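Local coordinates for putative secreted protein (Streptomyces sp. SirexAA-E, PDB 4PEY), which hydrolyses laminarin and laminarioligosaccharides as a family 55 exo-beta-1,3-glucanase, working from the non-reducing ends and yielding glucose and laminaribiose, at residues Tyr176-Ser181 with Ser219-Phe224; Pro133-His138 with Tyr157-Lys162; Leu213-Val218 with Arg240-Gly245. The protein carries 1 engineered substitution. All coordinates share one frame; numbering follows the deposited sequence. Where two conformers were deposited one is given.

Interaction 1 (Tyr176-Ser181 with Ser219-Phe224)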
loop_
_atom_site.group_PDB
_atom_site.type_symbol
_atom_site.label_atom_id
_atom_site.label_comp_id
_atom_site.label_asym_id
_atom_site.label_seq_id
_atom_site.Cartn_x
_atom_site.Cartn_y
_atom_site.Cartn_z
ATOM N N TYR A 176 -7.017 -5.596 5.230
ATOM C CA TYR A 176 -6.190 -6.763 4.919
ATOM C C TYR A 176 -5.134 -6.981 5.994
ATOM O O TYR A 176 -4.403 -6.059 6.355
ATOM C CB TYR A 176 -5.505 -6.624 3.551
ATOM C CG TYR A 176 -4.621 -7.811 3.196
ATOM C CD1 TYR A 176 -5.115 -9.116 3.245
ATOM C CD2 TYR A 176 -3.293 -7.629 2.817
ATOM C CE1 TYR A 176 -4.308 -10.201 2.916
ATOM C CE2 TYR A 176 -2.479 -8.710 2.482
ATOM C CZ TYR A 176 -2.992 -9.988 2.530
ATOM O OH TYR A 176 -2.175 -11.047 2.196
ATOM N N THR A 177 -5.057 -8.210 6.492
ATOM C CA THR A 177 -4.048 -8.599 7.469
ATOM C C THR A 177 -3.339 -9.831 6.932
ATOM O O THR A 177 -4.012 -10.791 6.526
ATOM C CB THR A 177 -4.681 -8.930 8.850
ATOM O OG1 THR A 177 -5.537 -7.860 9.267
ATOM C CG2 THR A 177 -3.608 -9.193 9.918
ATOM N N ARG A 178 -2.005 -9.832 6.909
ATOM C CA ARG A 178 -1.309 -11.073 6.552
ATOM C C ARG A 178 -0.174 -11.434 7.493
ATOM O O ARG A 178 0.465 -10.567 8.100
ATOM C CB ARG A 178 -0.778 -11.045 5.113
ATOM C CG ARG A 178 0.418 -10.184 4.865
ATOM C CD ARG A 178 1.220 -10.612 3.596
ATOM N NE ARG A 178 2.374 -9.728 3.471
ATOM C CZ ARG A 178 3.482 -9.831 4.206
ATOM N NH1 ARG A 178 3.627 -10.826 5.077
ATOM N NH2 ARG A 178 4.450 -8.935 4.068
ATOM N N ASP A 179 0.018 -12.743 7.631
ATOM C CA ASP A 179 1.196 -13.328 8.268
ATOM C C ASP A 179 1.448 -12.693 9.627
ATOM O O ASP A 179 2.489 -12.090 9.879
ATOM C CB ASP A 179 2.392 -13.197 7.324
ATOM C CG ASP A 179 2.124 -13.857 5.984
ATOM O OD1 ASP A 179 1.242 -14.743 5.942
ATOM O OD2 ASP A 179 2.765 -13.496 4.978
ATOM N N SER A 180 0.445 -12.838 10.485
ATOM C CA SER A 180 0.374 -12.134 11.757
ATOM C C SER A 180 -0.262 -13.029 12.811
ATOM O O SER A 180 -0.659 -14.161 12.527
ATOM C CB SER A 180 -0.447 -10.839 11.612
ATOM O OG SER A 180 0.215 -9.860 10.818
ATOM N N SER A 181 -0.358 -12.503 14.023
ATOM C CA SER A 181 -1.042 -13.160 15.124
ATOM C C SER A 181 -1.943 -12.140 15.807
ATOM O O SER A 181 -1.497 -11.039 16.118
ATOM C CB SER A 181 -0.025 -13.735 16.115
ATOM O OG SER A 181 -0.649 -14.181 17.305
ATOM N N SER A 219 5.362 -14.767 0.583
ATOM C CA SER A 219 5.550 -13.422 1.100
ATOM C C SER A 219 7.014 -13.231 1.449
ATOM O O SER A 219 7.753 -14.196 1.684
ATOM C CB SER A 219 4.655 -13.140 2.315
ATOM O OG SER A 219 4.949 -14.001 3.403
ATOM N N ARG A 220 7.445 -11.982 1.437
ATOM C CA ARG A 220 8.811 -11.660 1.807
ATOM C C ARG A 220 8.764 -10.342 2.543
ATOM O O ARG A 220 8.361 -9.340 1.967
ATOM C CB ARG A 220 9.713 -11.573 0.581
ATOM C CG ARG A 220 11.182 -11.346 0.926
ATOM C CD ARG A 220 12.043 -11.434 -0.330
ATOM N NE ARG A 220 11.689 -10.402 -1.305
ATOM C CZ ARG A 220 11.940 -10.489 -2.614
ATOM N NH1 ARG A 220 12.549 -11.563 -3.114
ATOM N NH2 ARG A 220 11.579 -9.502 -3.429
ATOM N N GLU A 221 9.136 -10.336 3.818
ATOM C CA GLU A 221 8.931 -9.126 4.598
ATOM C C GLU A 221 9.775 -7.966 4.069
ATOM O O GLU A 221 10.887 -8.146 3.540
ATOM C CB GLU A 221 9.208 -9.370 6.084
ATOM C CG GLU A 221 8.357 -10.481 6.700
ATOM C CD GLU A 221 6.850 -10.332 6.437
ATOM O OE1 GLU A 221 6.345 -9.195 6.301
ATOM O OE2 GLU A 221 6.163 -11.377 6.374
ATOM N N LYS A 222 9.209 -6.772 4.187
ATOM C CA LYS A 222 9.847 -5.555 3.696
ATOM C C LYS A 222 11.180 -5.284 4.394
ATOM O O LYS A 222 11.276 -5.404 5.616
ATOM C CB LYS A 222 8.904 -4.369 3.894
ATOM C CG LYS A 222 9.384 -3.093 3.244
ATOM C CD LYS A 222 8.482 -1.919 3.607
ATOM C CE LYS A 222 8.691 -1.496 5.050
ATOM N NZ LYS A 222 10.047 -0.898 5.342
ATOM N N PRO A 223 12.223 -4.928 3.620
ATOM C CA PRO A 223 13.486 -4.546 4.260
ATOM C C PRO A 223 13.317 -3.321 5.157
ATOM O O PRO A 223 12.443 -2.480 4.900
ATOM C CB PRO A 223 14.406 -4.233 3.070
ATOM C CG PRO A 223 13.839 -5.059 1.935
ATOM C CD PRO A 223 12.345 -5.005 2.151
ATOM N N PHE A 224 14.132 -3.221 6.197
ATOM C CA PHE A 224 14.044 -2.076 7.101
ATOM C C PHE A 224 15.412 -1.716 7.675
ATOM O O PHE A 224 16.299 -2.573 7.835
ATOM C CB PHE A 224 13.044 -2.349 8.238
ATOM C CG PHE A 224 13.382 -3.562 9.062
ATOM C CD1 PHE A 224 14.135 -3.442 10.225
ATOM C CD2 PHE A 224 12.962 -4.827 8.669
ATOM C CE1 PHE A 224 14.459 -4.561 10.988
ATOM C CE2 PHE A 224 13.291 -5.954 9.421
ATOM C CZ PHE A 224 14.040 -5.818 10.582
#

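Interaction 2 (Pro133-His138 with Tyr157-Lys162)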
loop_
_atom_site.group_PDB
_atom_site.type_symbol
_atom_site.label_atom_id
_atom_site.label_comp_id
_atom_site.label_asym_id
_atom_site.label_seq_id
_atom_site.Cartn_x
_atom_site.Cartn_y
_atom_site.Cartn_z
ATOM N N PRO A 133 0.728 1.764 6.190
ATOM C CA PRO A 133 1.082 0.412 6.636
ATOM C C PRO A 133 1.519 0.304 8.095
ATOM O O PRO A 133 2.122 1.213 8.667
ATOM C CB PRO A 133 2.244 0.037 5.707
ATOM C CG PRO A 133 2.855 1.357 5.334
ATOM C CD PRO A 133 1.673 2.273 5.175
ATOM N N PHE A 134 1.221 -0.859 8.662
ATOM C CA PHE A 134 1.489 -1.209 10.049
ATOM C C PHE A 134 2.199 -2.568 9.972
ATOM O O PHE A 134 1.548 -3.603 9.778
ATOM C CB PHE A 134 0.155 -1.263 10.808
ATOM C CG PHE A 134 0.250 -1.274 12.319
ATOM C CD1 PHE A 134 0.284 -0.086 13.036
ATOM C CD2 PHE A 134 0.184 -2.472 13.025
ATOM C CE1 PHE A 134 0.315 -0.081 14.432
ATOM C CE2 PHE A 134 0.203 -2.475 14.422
ATOM C CZ PHE A 134 0.279 -1.275 15.121
ATOM N N ARG A 135 3.532 -2.556 10.058
ATOM C CA ARG A 135 4.357 -3.754 9.829
ATOM C C ARG A 135 5.263 -4.104 10.997
ATOM O O ARG A 135 5.821 -3.217 11.629
ATOM C CB ARG A 135 5.266 -3.570 8.610
ATOM C CG ARG A 135 4.582 -3.466 7.261
ATOM C CD ARG A 135 5.633 -3.234 6.168
ATOM N NE ARG A 135 5.043 -3.050 4.841
ATOM C CZ ARG A 135 4.739 -4.029 3.994
ATOM N NH1 ARG A 135 4.957 -5.301 4.325
ATOM N NH2 ARG A 135 4.195 -3.728 2.815
ATOM N N ARG A 136 5.437 -5.396 11.257
ATOM C CA ARG A 136 6.424 -5.857 12.239
ATOM C C ARG A 136 6.219 -5.148 13.578
ATOM O O ARG A 136 7.172 -4.709 14.220
ATOM C CB ARG A 136 7.857 -5.634 11.710
ATOM C CG ARG A 136 8.931 -6.530 12.322
ATOM C CD ARG A 136 10.327 -6.145 11.805
ATOM N NE ARG A 136 11.395 -6.975 12.366
ATOM C CZ ARG A 136 11.771 -8.143 11.861
ATOM N NH1 ARG A 136 12.753 -8.832 12.430
ATOM N NH2 ARG A 136 11.166 -8.623 10.784
ATOM N N MET A 137 4.960 -5.047 13.994
ATOM C CA MET A 137 4.607 -4.401 15.253
ATOM C C MET A 137 4.220 -5.438 16.295
ATOM O O MET A 137 3.610 -6.460 15.966
ATOM C CB MET A 137 3.439 -3.423 15.048
ATOM C CG MET A 137 3.742 -2.295 14.068
ATOM S SD MET A 137 4.932 -1.076 14.681
ATOM C CE MET A 137 3.977 -0.251 15.957
ATOM N N HIS A 138 4.533 -5.159 17.560
ATOM C CA HIS A 138 4.018 -5.964 18.659
ATOM C C HIS A 138 3.172 -5.088 19.564
ATOM O O HIS A 138 3.711 -4.265 20.301
ATOM C CB HIS A 138 5.137 -6.613 19.482
ATOM C CG HIS A 138 4.625 -7.525 20.556
ATOM N ND1 HIS A 138 5.368 -7.869 21.667
ATOM C CD2 HIS A 138 3.427 -8.143 20.698
ATOM C CE1 HIS A 138 4.657 -8.680 22.435
ATOM N NE2 HIS A 138 3.471 -8.852 21.873
ATOM N N TYR A 157 -3.912 -1.970 6.238
ATOM C CA TYR A 157 -2.919 -3.011 5.991
ATOM C C TYR A 157 -2.091 -3.313 7.235
ATOM O O TYR A 157 -1.420 -2.433 7.760
ATOM C CB TYR A 157 -2.006 -2.583 4.828
ATOM C CG TYR A 157 -0.912 -3.571 4.481
ATOM C CD1 TYR A 157 -1.113 -4.552 3.510
ATOM C CD2 TYR A 157 0.321 -3.524 5.127
ATOM C CE1 TYR A 157 -0.107 -5.470 3.195
ATOM C CE2 TYR A 157 1.332 -4.429 4.821
ATOM C CZ TYR A 157 1.113 -5.401 3.859
ATOM O OH TYR A 157 2.122 -6.289 3.551
ATOM N N ILE A 158 -2.159 -4.558 7.709
ATOM C CA ILE A 158 -1.285 -5.038 8.783
ATOM C C ILE A 158 -0.513 -6.255 8.280
ATOM O O ILE A 158 -1.108 -7.172 7.704
ATOM C CB ILE A 158 -2.082 -5.430 10.059
ATOM C CG1 ILE A 158 -2.717 -4.194 10.710
ATOM C CG2 ILE A 158 -1.175 -6.164 11.067
ATOM C CD1 ILE A 158 -3.839 -4.527 11.696
ATOM N N ALA A 159 0.803 -6.262 8.478
ATOM C CA ALA A 159 1.612 -7.429 8.126
ATOM C C ALA A 159 2.648 -7.731 9.189
ATOM O O ALA A 159 3.174 -6.825 9.834
ATOM C CB ALA A 159 2.302 -7.237 6.784
ATOM N N ASP A 160 2.935 -9.018 9.349
ATOM C CA ASP A 160 4.034 -9.487 10.191
ATOM C C ASP A 160 3.961 -8.914 11.601
ATOM O O ASP A 160 4.982 -8.587 12.198
ATOM C CB ASP A 160 5.392 -9.155 9.544
ATOM C CG ASP A 160 6.496 -10.085 10.018
ATOM O OD1 ASP A 160 6.147 -11.163 10.528
ATOM O OD2 ASP A 160 7.702 -9.762 9.885
ATOM N N SER A 161 2.746 -8.824 12.140
ATOM C CA SER A 161 2.544 -8.200 13.440
ATOM C C SER A 161 1.887 -9.134 14.442
ATOM O O SER A 161 1.216 -10.100 14.069
ATOM C CB SER A 161 1.691 -6.934 13.297
ATOM O OG SER A 161 2.381 -5.945 12.553
ATOM N N LYS A 162 2.121 -8.860 15.720
ATOM C CA LYS A 162 1.448 -9.582 16.790
ATOM C C LYS A 162 0.659 -8.607 17.643
ATOM O O LYS A 162 1.241 -7.696 18.247
ATOM C CB LYS A 162 2.445 -10.345 17.669
ATOM C CG LYS A 162 1.766 -11.148 18.779
ATOM C CD LYS A 162 2.756 -11.925 19.635
ATOM C CE LYS A 162 2.053 -13.048 20.397
ATOM N NZ LYS A 162 0.896 -12.554 21.200
HETATM O O HOH W 1 9.304 -7.788 9.074
#

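Interaction 3 (Leu213-Val218 with Arg240-Gly245)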
loop_
_atom_site.group_PDB
_atom_site.type_symbol
_atom_site.label_atom_id
_atom_site.label_comp_id
_atom_site.label_asym_id
_atom_site.label_seq_id
_atom_site.Cartn_x
_atom_site.Cartn_y
_atom_site.Cartn_z
ATOM N N LEU A 213 -7.764 -17.123 4.513
ATOM C CA LEU A 213 -6.859 -18.101 3.922
ATOM C C LEU A 213 -5.857 -18.555 4.983
ATOM O O LEU A 213 -5.283 -17.728 5.691
ATOM C CB LEU A 213 -6.132 -17.508 2.711
ATOM C CG LEU A 213 -6.924 -17.170 1.441
ATOM C CD1 LEU A 213 -7.957 -16.070 1.640
ATOM C CD2 LEU A 213 -5.962 -16.742 0.359
ATOM N N GLU A 214 -5.646 -19.864 5.095
ATOM C CA GLU A 214 -4.766 -20.406 6.129
ATOM C C GLU A 214 -3.324 -19.899 6.004
ATOM O O GLU A 214 -2.664 -19.621 7.011
ATOM C CB GLU A 214 -4.796 -21.935 6.078
ATOM C CG GLU A 214 -3.907 -22.628 7.106
ATOM C CD GLU A 214 -4.523 -22.672 8.497
ATOM O OE1 GLU A 214 -5.695 -22.268 8.646
ATOM O OE2 GLU A 214 -3.829 -23.122 9.441
ATOM N N THR A 215 -2.841 -19.777 4.770
ATOM C CA THR A 215 -1.489 -19.286 4.518
ATOM C C THR A 215 -1.458 -18.262 3.387
ATOM O O THR A 215 -2.394 -18.170 2.586
ATOM C CB THR A 215 -0.512 -20.429 4.148
ATOM O OG1 THR A 215 -0.933 -21.057 2.926
ATOM C CG2 THR A 215 -0.436 -21.465 5.261
ATOM N N THR A 216 -0.365 -17.506 3.325
ATOM C CA THR A 216 -0.078 -16.632 2.193
ATOM C C THR A 216 0.842 -17.394 1.233
ATOM O O THR A 216 1.886 -17.885 1.661
ATOM C CB THR A 216 0.580 -15.323 2.654
ATOM O OG1 THR A 216 -0.182 -14.749 3.731
ATOM C CG2 THR A 216 0.676 -14.328 1.498
ATOM N N PRO A 217 0.456 -17.516 -0.056
ATOM C CA PRO A 217 1.205 -18.383 -0.982
ATOM C C PRO A 217 2.703 -18.104 -0.977
ATOM O O PRO A 217 3.525 -19.025 -0.879
ATOM C CB PRO A 217 0.592 -18.055 -2.347
ATOM C CG PRO A 217 -0.787 -17.600 -2.040
ATOM C CD PRO A 217 -0.747 -16.938 -0.685
ATOM N N VAL A 218 3.048 -16.832 -1.118
ATOM C CA VAL A 218 4.427 -16.350 -1.039
ATOM C C VAL A 218 4.420 -15.007 -0.324
ATOM O O VAL A 218 3.552 -14.181 -0.617
ATOM C CB VAL A 218 5.070 -16.147 -2.443
ATOM C CG1 VAL A 218 6.563 -15.877 -2.320
ATOM C CG2 VAL A 218 4.792 -17.327 -3.374
ATOM N N ARG A 240 9.230 -16.385 2.421
ATOM C CA ARG A 240 8.499 -17.508 2.991
ATOM C C ARG A 240 7.477 -18.016 1.981
ATOM O O ARG A 240 6.829 -17.228 1.303
ATOM C CB ARG A 240 7.785 -17.093 4.279
ATOM C CG ARG A 240 8.696 -16.758 5.428
ATOM C CD ARG A 240 7.897 -16.678 6.717
ATOM N NE ARG A 240 7.206 -15.401 6.892
ATOM C CZ ARG A 240 6.326 -15.166 7.860
ATOM N NH1 ARG A 240 5.997 -16.141 8.707
ATOM N NH2 ARG A 240 5.755 -13.973 7.971
ATOM N N THR A 241 7.331 -19.327 1.868
ATOM C CA THR A 241 6.246 -19.878 1.062
ATOM C C THR A 241 5.212 -20.487 1.999
ATOM O O THR A 241 5.568 -21.056 3.034
ATOM C CB THR A 241 6.749 -20.926 0.057
ATOM O OG1 THR A 241 7.350 -22.008 0.768
ATOM C CG2 THR A 241 7.786 -20.316 -0.855
ATOM N N ASN A 242 3.936 -20.339 1.647
ATOM C CA ASN A 242 2.845 -20.765 2.519
ATOM C C ASN A 242 3.043 -20.222 3.931
ATOM O O ASN A 242 3.019 -20.963 4.917
ATOM C CB ASN A 242 2.733 -22.287 2.525
ATOM C CG ASN A 242 2.385 -22.835 1.160
ATOM O OD1 ASN A 242 1.539 -22.279 0.458
ATOM N ND2 ASN A 242 3.049 -23.908 0.767
ATOM N N ALA A 243 3.258 -18.911 3.996
ATOM C CA ALA A 243 3.559 -18.218 5.238
ATOM C C ALA A 243 2.360 -18.191 6.179
ATOM O O ALA A 243 1.212 -18.077 5.744
ATOM C CB ALA A 243 4.018 -16.801 4.937
ATOM N N ARG A 244 2.642 -18.280 7.475
ATOM C CA ARG A 244 1.619 -18.133 8.497
ATOM C C ARG A 244 2.272 -17.633 9.775
ATOM O O ARG A 244 3.342 -18.115 10.157
ATOM C CB ARG A 244 0.882 -19.453 8.734
ATOM C CG ARG A 244 -0.237 -19.372 9.773
ATOM C CD ARG A 244 -1.075 -20.653 9.811
ATOM N NE ARG A 244 -2.044 -20.625 10.907
ATOM C CZ ARG A 244 -3.235 -20.038 10.844
ATOM N NH1 ARG A 244 -3.630 -19.448 9.721
ATOM N NH2 ARG A 244 -4.039 -20.053 11.905
ATOM N N GLY A 245 1.633 -16.658 10.422
ATOM C CA GLY A 245 2.181 -16.061 11.630
ATOM C C GLY A 245 3.359 -15.152 11.343
ATOM O O GLY A 245 3.743 -14.963 10.189
HETATM O O HOH W 2 -0.512 -20.821 0.376
#

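Interaction 1 (Tyr176-Ser181 with Ser219-Phe224)
A buried salt-bridge network of R178, D179 and E221, with S219 beside it, joins a corner between two strands of the N-terminal beta-helix to the end of strand 210-220 and the loop that follows. The backbones stay apart: the closest CA atoms, those of D179 and S219, are 8.4 Å from each other, which leaves the contact to side chains. R178 and E221 approach from opposite directions and meet end-on, one guanidinium nitrogen to each carboxylate oxygen. NH1 of R178 reaches OE2 of E221 at 2.9 Å on the syn side, with an N-H...O angle of 166°. The second bond, from R178 NH2 to E221 OE1, is equally short at 2.9 Å but comes from above the carboxylate plane, as expected from planes turned 37° against each other. Over one face of the guanidinium lies S219 CB, 3.7 Å from R178 NH1. R178 NH1 also binds OD2 of its neighbour D179 (2.8 Å), so that one nitrogen sits between two carboxylate oxygens 4.2 Å apart, D179 OD2 and E221 OE2, and probably offsets their repulsion. Outside the pair, R178 NH2 bridges to D397 of the second beta-helix, E221 OE2 to R240, and D179 OD1 is bonded to T216. D179 OD2 is gripped twice, R178 NH1 on one face of its plane and S219 OG, a donor at 2.7 Å, on the other.

Interaction 2 (Pro133-His138 with Tyr157-Lys162)
F134 and R135 pair with I158 and A159 as parallel strands, and the backbone bonds set the register. F134 N donates to Y157 O, A159 N to F134 O at 3.1 Å, and R136 N to A159 O at 3.0 Å. The ladder then breaks, and resumes with K162 N to M137 O at 2.8 Å. S161 fills the break: its OG, turned beside its own backbone N (chi1 -66°), accepts from M137 N at 3.1 Å while donating to A159 O. Positive phi at both R136 and D160 turns the two chains round the same corner, as in successive coils of a parallel beta-helix. In this family two such right-handed helices stand side by side; this is the first.

The CE2 edge atom of Y157 sits over the guanidinium face of R135, 3.5 Å from R135 CZ, the two planes 51° apart. R135 NE is salt-bridged to D370 and Y157 OH bonded to D397, both of the second beta-helix. With an alanine here, D370 is likely to lose this charged partner and a gap to open beside Y157 CE2. R136 and D160 lie alongside; in this R136 conformer a long salt bridge and a water join them, the water accepting from R136 NH2 and donating to D160 OD2. R136 NH1 also bonds to L82 O, and D160 OD2 to S247 OG. H138 and K162 lie side by side, H138 NE2 and K162 NZ both bonded to D164 and H138 ND1 to D85.

Apolar contact is modest: F134 CD2 lies 4.1 Å from I158 CG1.

Interaction 3 (Leu213-Val218 with Arg240-Gly245)
R244 crosses the side chain of E214 at a slant, and its atoms can be taken in order from the main chain outward. CB passes T215 CG2 at 4.2 Å. The chain leaves with CG anti to the backbone N (chi1 -178°) and stays extended to NE, which carries it past the E214 carbonyl: R244 CD is 3.4 Å from E214 O. At NE the partner changes to the side chain, since E214 bends at chi2 and folds its carboxylate over the guanidinium. The two flat groups are stacked, their planes 9° apart, with E214 OE2 over the guanidinium centre and 3.4 Å from R244 NE. No N-H points at that oxygen, so this salt bridge rests on charge alone. The directed bond is made by the tip: R244 NH1 donates to E214 O at 2.9 Å, close to the guanidinium plane and on a carbonyl lone pair. One main-chain oxygen and one carboxylate of the same residue thus hold the group at an edge and over a face.

Further along, T215 and N242 are linked by a water, bonded to T215 OG1 and donating to N242 OD1. T216 and A243 form an antiparallel hydrogen-bonded pair, T216 N to A243 O and A243 N to T216 O, each 2.9 Å. N242 N turns instead to P217 O, at 172°. With N242 in a positive-phi conformation and both N242 and A243 facing T216, strands 210-220 and 231-243 are joined here through a G1 beta bulge.

Overall arrangement
From the N terminus, interaction 2 comes first: 157-162 returns beside 133-138 one coil later and closes a loop of 18 residues. Only then does interaction 1 open, at 176-181, where R178 N bonds to I158 O and S181 N probably to S161 O, making this segment the next coil over 157-162. Interaction 3 opens at 213-218 before interaction 1 closes at 219-224, and itself closes at 240-245, so these two cross along the chain. They share strand 210-220 and meet where S219 O bonds to R240 N. Together they tie stacked parallel coils of the first beta-helix to its antiparallel strands 210-220 and 231-243.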